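Local atomic coordinates of mevalonate 3-kinase (Thermoplasma acidophilum, PDB entry 4RKS), a protein that catalyses the ATP-dependent phosphorylation of (R)-mevalonate to (R)-3-phosphomevalonate in an alternative mevalonate pathway of isoprenoid biosynthesis. Residues Ile71-Asn82 against Phe108-Asn119; Tyr100-Phe108 against Ile138-Asp146. All coordinates share one frame; numbering follows the deposited sequence.

Contact 1: residues Ile71-Asn82 against Phe108-Asn119; sequences IYADEATHIYFN and FGTKTVSYSSQN
The hydroxyl of Ser114 is gripped by two groups of residues 71-82: OG donates to Asp74 OD2 at 2.6 Å and accepts from the backbone N of His78 at 2.8 Å. Strand 113-120 here lies between two partners in the N-terminal domain of this GHMP kinase, antiparallel to strand 66-73 on one side and parallel to strand 79-81 on the other, and residues 74-78 carry the chain from one to the other. Ser114 sits where the two pairings meet. Its N and O both bond to Tyr72 in the antiparallel pair, while Tyr115 N turns to His78 O and Tyr115 O receives Tyr80 N. The carboxylate of Asp74 is met on its anti side by OG, while Asp74 OD1 accepts from Glu75 N. CB of Ser114 lies over one face of the Tyr72 ring, a CH-pi contact 3.8 Å from the centroid; chi1 of 56° puts Tyr72 CG between its own backbone N and carbonyl carbon, which brings the ring over Ser114 CB. On the opposite face of the sheet Tyr115 packs against Ile71, Ile79 and Phe81. CG2 of Ile79 reaches the edge of the Tyr115 ring at 3.7 Å from CD2, and the Phe81 ring plane stands at 82° to that of Tyr115. Tyr115 to Asn119 belong to the ATP-binding site. At that end Asn82 OD1 accepts Asn119 N in its carbonyl plane, on a lone pair, at 2.9 Å, and a water bridges the same OD1 to Ser117 OG.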
loop_
_atom_site.group_PDB
_atom_site.type_symbol
_atom_site.label_atom_id
_atom_site.label_comp_id
_atom_site.label_asym_id
_atom_site.label_seq_id
_atom_site.Cartn_x
_atom_site.Cartn_y
_atom_site.Cartn_z
ATOM N N ILE A 71 18.422 -4.295 -8.760
ATOM C CA ILE A 71 18.859 -5.674 -8.494
ATOM C C ILE A 71 19.984 -5.997 -9.453
ATOM O O ILE A 71 19.853 -5.797 -10.662
ATOM C CB ILE A 71 17.714 -6.678 -8.632
ATOM C CG1 ILE A 71 16.711 -6.456 -7.501
ATOM C CG2 ILE A 71 18.248 -8.132 -8.611
ATOM C CD1 ILE A 71 15.365 -7.106 -7.723
ATOM N N TYR A 72 21.112 -6.454 -8.915
ATOM C CA TYR A 72 22.308 -6.582 -9.738
ATOM C C TYR A 72 23.138 -7.794 -9.355
ATOM O O TYR A 72 23.156 -8.210 -8.193
ATOM C CB TYR A 72 23.157 -5.298 -9.644
ATOM C CG TYR A 72 23.543 -4.908 -8.222
ATOM C CD1 TYR A 72 22.636 -4.267 -7.383
ATOM C CD2 TYR A 72 24.802 -5.192 -7.722
ATOM C CE1 TYR A 72 22.989 -3.901 -6.086
ATOM C CE2 TYR A 72 25.166 -4.837 -6.428
ATOM C CZ TYR A 72 24.253 -4.190 -5.619
ATOM O OH TYR A 72 24.605 -3.839 -4.336
ATOM N N ALA A 73 23.820 -8.371 -10.343
ATOM C CA ALA A 73 24.770 -9.461 -10.086
ATOM C C ALA A 73 25.821 -9.001 -9.083
ATOM O O ALA A 73 26.254 -7.845 -9.133
ATOM C CB ALA A 73 25.435 -9.909 -11.368
ATOM N N ASP A 74 26.250 -9.908 -8.209
ATOM C CA ASP A 74 27.173 -9.546 -7.129
ATOM C C ASP A 74 27.961 -10.777 -6.648
ATOM O O ASP A 74 27.611 -11.906 -6.985
ATOM C CB ASP A 74 26.379 -8.904 -5.979
ATOM C CG ASP A 74 27.231 -8.002 -5.106
ATOM O OD1 ASP A 74 28.470 -8.057 -5.225
ATOM O OD2 ASP A 74 26.657 -7.249 -4.294
ATOM N N GLU A 75 29.048 -10.572 -5.905
ATOM C CA GLU A 75 29.836 -11.703 -5.412
ATOM C C GLU A 75 29.223 -12.321 -4.160
ATOM O O GLU A 75 29.454 -13.493 -3.848
ATOM C CB GLU A 75 31.277 -11.284 -5.116
ATOM C CG GLU A 75 32.163 -11.204 -6.339
ATOM C CD GLU A 75 32.088 -9.868 -7.046
ATOM O OE1 GLU A 75 31.635 -8.877 -6.428
ATOM O OE2 GLU A 75 32.489 -9.810 -8.230
ATOM N N ALA A 76 28.464 -11.507 -3.439
ATOM C CA ALA A 76 27.773 -11.917 -2.230
ATOM C C ALA A 76 26.471 -11.137 -2.150
ATOM O O ALA A 76 26.337 -10.091 -2.781
ATOM C CB ALA A 76 28.636 -11.671 -1.009
ATOM N N THR A 77 25.505 -11.640 -1.392
ATOM C CA THR A 77 24.198 -11.001 -1.354
ATOM C C THR A 77 24.152 -9.865 -0.325
ATOM O O THR A 77 24.376 -10.079 0.871
ATOM C CB THR A 77 23.105 -12.022 -1.055
ATOM O OG1 THR A 77 23.125 -13.024 -2.077
ATOM C CG2 THR A 77 21.729 -11.355 -1.041
ATOM N N HIS A 78 23.902 -8.658 -0.820
ATOM C CA HIS A 78 23.727 -7.469 0.018
ATOM C C HIS A 78 22.330 -6.879 -0.154
ATOM O O HIS A 78 21.779 -6.854 -1.258
ATOM C CB HIS A 78 24.749 -6.382 -0.314
ATOM C CG HIS A 78 26.176 -6.813 -0.172
ATOM N ND1 HIS A 78 26.912 -6.596 0.975
ATOM C CD2 HIS A 78 27.013 -7.422 -1.046
ATOM C CE1 HIS A 78 28.135 -7.070 0.808
ATOM N NE2 HIS A 78 28.221 -7.579 -0.409
ATOM N N ILE A 79 21.765 -6.405 0.951
ATOM C CA ILE A 79 20.490 -5.696 0.948
ATOM C C ILE A 79 20.741 -4.304 1.495
ATOM O O ILE A 79 21.285 -4.168 2.588
ATOM C CB ILE A 79 19.432 -6.389 1.825
ATOM C CG1 ILE A 79 19.307 -7.872 1.463
ATOM C CG2 ILE A 79 18.106 -5.645 1.748
ATOM C CD1 ILE A 79 18.975 -8.104 0.039
ATOM N N TYR A 80 20.353 -3.281 0.747
ATOM C CA TYR A 80 20.533 -1.893 1.180
ATOM C C TYR A 80 19.214 -1.126 1.156
ATOM O O TYR A 80 18.488 -1.176 0.165
ATOM C CB TYR A 80 21.543 -1.150 0.288
ATOM C CG TYR A 80 22.957 -1.678 0.331
ATOM C CD1 TYR A 80 23.806 -1.360 1.384
ATOM C CD2 TYR A 80 23.455 -2.473 -0.697
ATOM C CE1 TYR A 80 25.113 -1.849 1.427
ATOM C CE2 TYR A 80 24.750 -2.968 -0.663
ATOM C CZ TYR A 80 25.574 -2.658 0.403
ATOM O OH TYR A 80 26.869 -3.120 0.431
ATOM N N PHE A 81 18.942 -0.388 2.235
ATOM C CA PHE A 81 17.790 0.506 2.320
ATOM C C PHE A 81 18.253 1.946 2.489
ATOM O O PHE A 81 18.791 2.310 3.532
ATOM C CB PHE A 81 16.876 0.082 3.482
ATOM C CG PHE A 81 16.188 -1.243 3.251
ATOM C CD1 PHE A 81 15.216 -1.371 2.266
ATOM C CD2 PHE A 81 16.517 -2.353 4.007
ATOM C CE1 PHE A 81 14.575 -2.597 2.041
ATOM C CE2 PHE A 81 15.887 -3.580 3.785
ATOM C CZ PHE A 81 14.913 -3.697 2.803
ATOM N N ASN A 82 18.051 2.748 1.447
ATOM C CA ASN A 82 18.594 4.103 1.354
ATOM C C ASN A 82 20.069 4.193 1.741
ATOM O O ASN A 82 20.487 5.121 2.427
ATOM C CB ASN A 82 17.779 5.065 2.214
ATOM C CG ASN A 82 16.486 5.492 1.541
ATOM O OD1 ASN A 82 15.922 4.760 0.723
ATOM N ND2 ASN A 82 16.014 6.688 1.880
ATOM N N PHE A 108 21.692 -12.777 -15.726
ATOM C CA PHE A 108 22.952 -12.185 -15.272
ATOM C C PHE A 108 24.139 -13.145 -15.313
ATOM O O PHE A 108 25.286 -12.714 -15.218
ATOM C CB PHE A 108 22.805 -11.660 -13.841
ATOM C CG PHE A 108 21.818 -10.536 -13.690
ATOM C CD1 PHE A 108 21.512 -9.707 -14.752
ATOM C CD2 PHE A 108 21.202 -10.303 -12.465
ATOM C CE1 PHE A 108 20.601 -8.665 -14.595
ATOM C CE2 PHE A 108 20.308 -9.270 -12.302
ATOM C CZ PHE A 108 19.999 -8.449 -13.370
ATOM N N GLY A 109 23.881 -14.443 -15.427
ATOM C CA GLY A 109 24.982 -15.398 -15.456
ATOM C C GLY A 109 25.340 -15.901 -14.074
ATOM O O GLY A 109 26.289 -16.675 -13.904
ATOM N N THR A 110 24.563 -15.477 -13.082
ATOM C CA THR A 110 24.767 -15.913 -11.701
ATOM C C THR A 110 23.460 -15.881 -10.909
ATOM O O THR A 110 22.573 -15.073 -11.185
ATOM C CB THR A 110 25.833 -15.044 -10.993
ATOM O OG1 THR A 110 25.925 -15.417 -9.618
ATOM C CG2 THR A 110 25.482 -13.572 -11.078
ATOM N N LYS A 111 23.340 -16.788 -9.946
ATOM C CA LYS A 111 22.232 -16.775 -8.997
ATOM C C LYS A 111 22.444 -15.759 -7.880
ATOM O O LYS A 111 21.515 -15.469 -7.135
ATOM C CB LYS A 111 22.035 -18.150 -8.356
ATOM C CG LYS A 111 21.681 -19.269 -9.308
ATOM C CD LYS A 111 21.621 -20.600 -8.559
ATOM C CE LYS A 111 21.227 -21.746 -9.480
ATOM N NZ LYS A 111 21.136 -23.048 -8.746
ATOM N N THR A 112 23.664 -15.248 -7.729
ATOM C CA THR A 112 23.944 -14.349 -6.606
ATOM C C THR A 112 23.626 -12.892 -6.973
ATOM O O THR A 112 24.305 -12.305 -7.807
ATOM C CB THR A 112 25.407 -14.452 -6.148
ATOM O OG1 THR A 112 25.692 -15.799 -5.776
ATOM C CG2 THR A 112 25.649 -13.560 -4.938
ATOM N N VAL A 113 22.584 -12.321 -6.369
ATOM C CA VAL A 113 22.223 -10.930 -6.676
ATOM C C VAL A 113 22.045 -10.100 -5.412
ATOM O O VAL A 113 21.768 -10.639 -4.340
ATOM C CB VAL A 113 20.920 -10.814 -7.516
ATOM C CG1 VAL A 113 21.094 -11.454 -8.883
ATOM C CG2 VAL A 113 19.698 -11.400 -6.757
ATOM N N SER A 114 22.218 -8.789 -5.547
ATOM C CA SER A 114 22.020 -7.871 -4.430
ATOM C C SER A 114 20.844 -6.926 -4.721
ATOM O O SER A 114 20.442 -6.749 -5.869
ATOM C CB SER A 114 23.304 -7.071 -4.143
ATOM O OG SER A 114 24.269 -7.865 -3.474
ATOM N N TYR A 115 20.292 -6.343 -3.661
ATOM C CA TYR A 115 19.106 -5.491 -3.750
ATOM C C TYR A 115 19.403 -4.137 -3.111
ATOM O O TYR A 115 19.846 -4.070 -1.977
ATOM C CB TYR A 115 17.908 -6.172 -3.058
ATOM C CG TYR A 115 16.693 -5.292 -2.741
ATOM C CD1 TYR A 115 15.980 -4.636 -3.741
ATOM C CD2 TYR A 115 16.247 -5.158 -1.433
ATOM C CE1 TYR A 115 14.865 -3.852 -3.429
ATOM C CE2 TYR A 115 15.140 -4.391 -1.119
ATOM C CZ TYR A 115 14.455 -3.740 -2.108
ATOM O OH TYR A 115 13.361 -2.987 -1.759
ATOM N N SER A 116 19.141 -3.070 -3.848
ATOM C CA SER A 116 19.357 -1.721 -3.362
ATOM C C SER A 116 18.077 -0.916 -3.574
ATOM O O SER A 116 17.527 -0.853 -4.685
ATOM C CB SER A 116 20.547 -1.058 -4.063
ATOM O OG SER A 116 20.723 0.275 -3.606
ATOM N N SER A 117 17.600 -0.346 -2.476
ATOM C CA SER A 117 16.360 0.412 -2.425
ATOM C C SER A 117 16.622 1.896 -2.124
ATOM O O SER A 117 17.412 2.210 -1.223
ATOM C CB SER A 117 15.451 -0.181 -1.343
ATOM O OG SER A 117 14.290 0.609 -1.192
ATOM N N GLN A 118 15.977 2.792 -2.877
ATOM C CA GLN A 118 15.936 4.220 -2.547
ATOM C C GLN A 118 14.485 4.697 -2.538
ATOM O O GLN A 118 13.826 4.703 -3.579
ATOM C CB GLN A 118 16.775 5.050 -3.533
ATOM C CG GLN A 118 18.248 4.574 -3.627
ATOM C CD GLN A 118 19.167 5.532 -4.385
ATOM O OE1 GLN A 118 18.901 6.730 -4.472
ATOM N NE2 GLN A 118 20.264 5.004 -4.923
ATOM N N ASN A 119 13.995 5.062 -1.355
ATOM C CA ASN A 119 12.652 5.611 -1.178
ATOM C C ASN A 119 12.624 7.142 -1.170
ATOM O O ASN A 119 13.496 7.784 -0.582
ATOM C CB ASN A 119 12.041 5.097 0.123
ATOM C CG ASN A 119 11.733 3.620 0.070
ATOM O OD1 ASN A 119 12.009 2.960 -0.932
ATOM N ND2 ASN A 119 11.169 3.090 1.152
HETATM O O HOH W 1 28.177 -14.121 -8.504
HETATM O O HOH W 2 21.335 -13.443 -4.206
HETATM O O HOH W 3 20.009 1.631 -1.094
HETATM O O HOH W 4 14.625 2.180 1.145
#

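Contact 2: residues Tyr100-Phe108 against Ile138-Asp146; sequences YSSVFEEAF and ILGLKPDLD
Leu141 enters as a knob into the hole formed by Val103, Phe104, Ala107 and Phe108, its isobutyl group overlapping one flank of helix 101-108. The two methyls divide the work: Leu141 CD1 lies 3.8 Å from Phe104 CD1 and also reaches Phe108 CZ, while Leu141 CD2 meets Ala107 CB at 3.7 Å. Closer to the backbone, Leu141 CB touches Val103 CG1 at 3.6 Å. That methyl is anti to the valine's backbone N (chi1 173°), and Val103 CG2 packs on the aliphatic chain of Lys142, 3.9 Å from its CD. Beyond this chain the lysine bends at chi4, -59°, and NZ forms a salt bridge with Asp144 OD1 within the turn 142-145. One helical turn before Leu141, Ile138 crosses the Tyr100 ring at about a right angle, Ile138 CG2 lying 3.9 Å from Tyr100 CD1, and Ile138 CG1 comes near Phe104 CZ, those two side chains crossing obliquely. Leu145 CD1 adds to the same cluster at Tyr100 CE1. The tyrosine hydroxyl bonds to Asp153 of helix 147-154. Between the two segments apolar side chains make the contact, joining helix 101-108 to the C-terminal end of helix 128-141, with helix 147-154 beside Tyr100 and strands 66-73 and 113-120 lying against Phe104 and Phe108.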
loop_
_atom_site.group_PDB
_atom_site.type_symbol
_atom_site.label_atom_id
_atom_site.label_comp_id
_atom_site.label_asym_id
_atom_site.label_seq_id
_atom_site.Cartn_x
_atom_site.Cartn_y
_atom_site.Cartn_z
ATOM N N TYR A 100 13.622 -17.012 -7.240
ATOM C CA TYR A 100 13.726 -16.714 -8.669
ATOM C C TYR A 100 15.174 -16.758 -9.151
ATOM O O TYR A 100 15.566 -16.018 -10.058
ATOM C CB TYR A 100 13.076 -15.346 -8.971
ATOM C CG TYR A 100 11.575 -15.438 -8.771
ATOM C CD1 TYR A 100 10.751 -15.879 -9.801
ATOM C CD2 TYR A 100 10.995 -15.170 -7.529
ATOM C CE1 TYR A 100 9.393 -16.002 -9.624
ATOM C CE2 TYR A 100 9.632 -15.291 -7.340
ATOM C CZ TYR A 100 8.836 -15.708 -8.397
ATOM O OH TYR A 100 7.477 -15.835 -8.236
ATOM N N SER A 101 15.961 -17.646 -8.547
ATOM C CA SER A 101 17.370 -17.767 -8.896
ATOM C C SER A 101 17.579 -18.122 -10.369
ATOM O O SER A 101 18.540 -17.662 -10.990
ATOM C CB SER A 101 18.052 -18.807 -7.999
ATOM O OG SER A 101 17.453 -20.074 -8.157
ATOM N N SER A 102 16.677 -18.922 -10.940
ATOM C CA SER A 102 16.806 -19.297 -12.345
ATOM C C SER A 102 16.653 -18.081 -13.254
ATOM O O SER A 102 17.328 -17.973 -14.285
ATOM C CB SER A 102 15.783 -20.378 -12.721
ATOM O OG SER A 102 14.459 -19.919 -12.521
ATOM N N VAL A 103 15.782 -17.151 -12.859
ATOM C CA VAL A 103 15.604 -15.923 -13.626
ATOM C C VAL A 103 16.902 -15.127 -13.658
ATOM O O VAL A 103 17.319 -14.641 -14.716
ATOM C CB VAL A 103 14.471 -15.036 -13.057
ATOM C CG1 VAL A 103 14.443 -13.680 -13.779
ATOM C CG2 VAL A 103 13.129 -15.728 -13.209
ATOM N N PHE A 104 17.551 -15.001 -12.502
ATOM C CA PHE A 104 18.774 -14.213 -12.423
ATOM C C PHE A 104 19.954 -14.902 -13.103
ATOM O O PHE A 104 20.815 -14.243 -13.685
ATOM C CB PHE A 104 19.120 -13.911 -10.966
ATOM C CG PHE A 104 18.064 -13.148 -10.249
ATOM C CD1 PHE A 104 17.679 -11.880 -10.690
ATOM C CD2 PHE A 104 17.451 -13.684 -9.130
ATOM C CE1 PHE A 104 16.694 -11.173 -10.022
ATOM C CE2 PHE A 104 16.465 -12.979 -8.460
ATOM C CZ PHE A 104 16.088 -11.729 -8.907
ATOM N N GLU A 105 19.997 -16.228 -13.027
ATOM C CA GLU A 105 21.085 -16.979 -13.654
ATOM C C GLU A 105 21.045 -16.807 -15.172
ATOM O O GLU A 105 22.077 -16.615 -15.830
ATOM C CB GLU A 105 20.999 -18.465 -13.284
ATOM C CG GLU A 105 21.789 -19.380 -14.214
ATOM C CD GLU A 105 23.212 -19.620 -13.741
ATOM O OE1 GLU A 105 23.409 -19.830 -12.522
ATOM O OE2 GLU A 105 24.132 -19.611 -14.588
ATOM N N GLU A 106 19.841 -16.876 -15.722
ATOM C CA GLU A 106 19.642 -16.673 -17.154
ATOM C C GLU A 106 19.985 -15.248 -17.570
ATOM O O GLU A 106 20.640 -15.023 -18.586
ATOM C CB GLU A 106 18.198 -16.995 -17.540
ATOM C CG GLU A 106 17.798 -16.520 -18.930
ATOM C CD GLU A 106 18.274 -17.447 -20.036
ATOM O OE1 GLU A 106 18.893 -18.490 -19.726
ATOM O OE2 GLU A 106 18.022 -17.131 -21.220
ATOM N N ALA A 107 19.543 -14.284 -16.775
ATOM C CA ALA A 107 19.696 -12.887 -17.128
ATOM C C ALA A 107 21.099 -12.352 -16.839
ATOM O O ALA A 107 21.637 -11.562 -17.611
ATOM C CB ALA A 107 18.653 -12.057 -16.390
ATOM N N PHE A 108 21.692 -12.777 -15.726
ATOM C CA PHE A 108 22.952 -12.185 -15.272
ATOM C C PHE A 108 24.139 -13.145 -15.313
ATOM O O PHE A 108 25.286 -12.714 -15.218
ATOM C CB PHE A 108 22.805 -11.660 -13.841
ATOM C CG PHE A 108 21.818 -10.536 -13.690
ATOM C CD1 PHE A 108 21.512 -9.707 -14.752
ATOM C CD2 PHE A 108 21.202 -10.303 -12.465
ATOM C CE1 PHE A 108 20.601 -8.665 -14.595
ATOM C CE2 PHE A 108 20.308 -9.270 -12.302
ATOM C CZ PHE A 108 19.999 -8.449 -13.370
ATOM N N ILE A 138 11.788 -8.504 -11.472
ATOM C CA ILE A 138 11.796 -9.916 -11.855
ATOM C C ILE A 138 10.990 -10.162 -13.128
ATOM O O ILE A 138 11.432 -10.874 -14.047
ATOM C CB ILE A 138 11.239 -10.799 -10.714
ATOM C CG1 ILE A 138 12.174 -10.752 -9.502
ATOM C CG2 ILE A 138 11.049 -12.238 -11.192
ATOM C CD1 ILE A 138 11.557 -11.286 -8.236
ATOM N N LEU A 139 9.800 -9.575 -13.177
ATOM C CA LEU A 139 8.978 -9.622 -14.380
ATOM C C LEU A 139 9.671 -8.950 -15.546
ATOM O O LEU A 139 9.479 -9.342 -16.681
ATOM C CB LEU A 139 7.616 -8.958 -14.119
ATOM C CG LEU A 139 6.715 -9.798 -13.211
ATOM C CD1 LEU A 139 5.656 -8.942 -12.531
ATOM C CD2 LEU A 139 6.069 -10.928 -14.001
ATOM N N GLY A 140 10.461 -7.920 -15.259
ATOM C CA GLY A 140 11.220 -7.228 -16.286
ATOM C C GLY A 140 12.212 -8.164 -16.953
ATOM O O GLY A 140 12.444 -8.098 -18.161
ATOM N N LEU A 141 12.785 -9.063 -16.163
ATOM C CA LEU A 141 13.749 -10.031 -16.678
ATOM C C LEU A 141 13.067 -11.224 -17.354
ATOM O O LEU A 141 13.579 -11.749 -18.333
ATOM C CB LEU A 141 14.656 -10.518 -15.540
ATOM C CG LEU A 141 15.581 -9.463 -14.941
ATOM C CD1 LEU A 141 16.292 -9.964 -13.679
ATOM C CD2 LEU A 141 16.590 -9.012 -15.991
ATOM N N LYS A 142 11.903 -11.635 -16.846
ATOM C CA LYS A 142 11.191 -12.775 -17.413
ATOM C C LYS A 142 9.708 -12.437 -17.564
ATOM O O LYS A 142 8.891 -12.754 -16.698
ATOM C CB LYS A 142 11.376 -14.019 -16.554
ATOM C CG LYS A 142 10.900 -15.287 -17.253
ATOM C CD LYS A 142 10.993 -16.478 -16.326
ATOM C CE LYS A 142 11.113 -17.770 -17.118
ATOM N NZ LYS A 142 9.950 -17.983 -18.025
ATOM N N PRO A 143 9.363 -11.755 -18.666
ATOM C CA PRO A 143 8.033 -11.130 -18.770
ATOM C C PRO A 143 6.858 -12.111 -18.883
ATOM O O PRO A 143 5.720 -11.682 -18.689
ATOM C CB PRO A 143 8.143 -10.253 -20.031
ATOM C CG PRO A 143 9.436 -10.649 -20.709
ATOM C CD PRO A 143 10.325 -11.212 -19.641
ATOM N N ASP A 144 7.102 -13.394 -19.148
ATOM C CA ASP A 144 5.972 -14.300 -19.259
ATOM C C ASP A 144 5.649 -14.965 -17.921
ATOM O O ASP A 144 4.783 -15.823 -17.866
ATOM C CB ASP A 144 6.191 -15.357 -20.366
ATOM C CG ASP A 144 7.479 -16.149 -20.207
ATOM O OD1 ASP A 144 8.086 -16.143 -19.116
ATOM O OD2 ASP A 144 7.877 -16.808 -21.196
ATOM N N LEU A 145 6.302 -14.554 -16.833
ATOM C CA LEU A 145 5.860 -15.025 -15.520
ATOM C C LEU A 145 4.443 -14.503 -15.234
ATOM O O LEU A 145 4.045 -13.445 -15.735
ATOM C CB LEU A 145 6.827 -14.593 -14.404
ATOM C CG LEU A 145 8.201 -15.278 -14.301
ATOM C CD1 LEU A 145 9.133 -14.509 -13.369
ATOM C CD2 LEU A 145 8.062 -16.724 -13.846
ATOM N N ASP A 146 3.691 -15.252 -14.432
ATOM C CA ASP A 146 2.395 -14.799 -13.935
ATOM C C ASP A 146 2.596 -13.825 -12.772
ATOM O O ASP A 146 3.091 -14.208 -11.723
ATOM C CB ASP A 146 1.554 -16.002 -13.501
ATOM C CG ASP A 146 0.120 -15.636 -13.186
ATOM O OD1 ASP A 146 -0.182 -14.440 -13.007
ATOM O OD2 ASP A 146 -0.719 -16.547 -13.095
#

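The centres of contacts 1 and 2 are about 14 Å apart, on the same side of the chain's centre and within the N-terminal domain. Their segments alternate along the chain: 71-82, 100-108, 108-119, 138-146, with Phe108 common to both. Helix 101-108 leads into strand 113-120, which precedes helix 128-141. Contact 1 is made by strands and contact 2 by the helices that pack on them. The two meet directly where Phe104 CE1 lies 3.7 Å from Ile71 CG2 and Phe104 CG lies 3.7 Å from Val113 CG1. The helix pair thus packs on the strands that carry the nucleotide-binding residues.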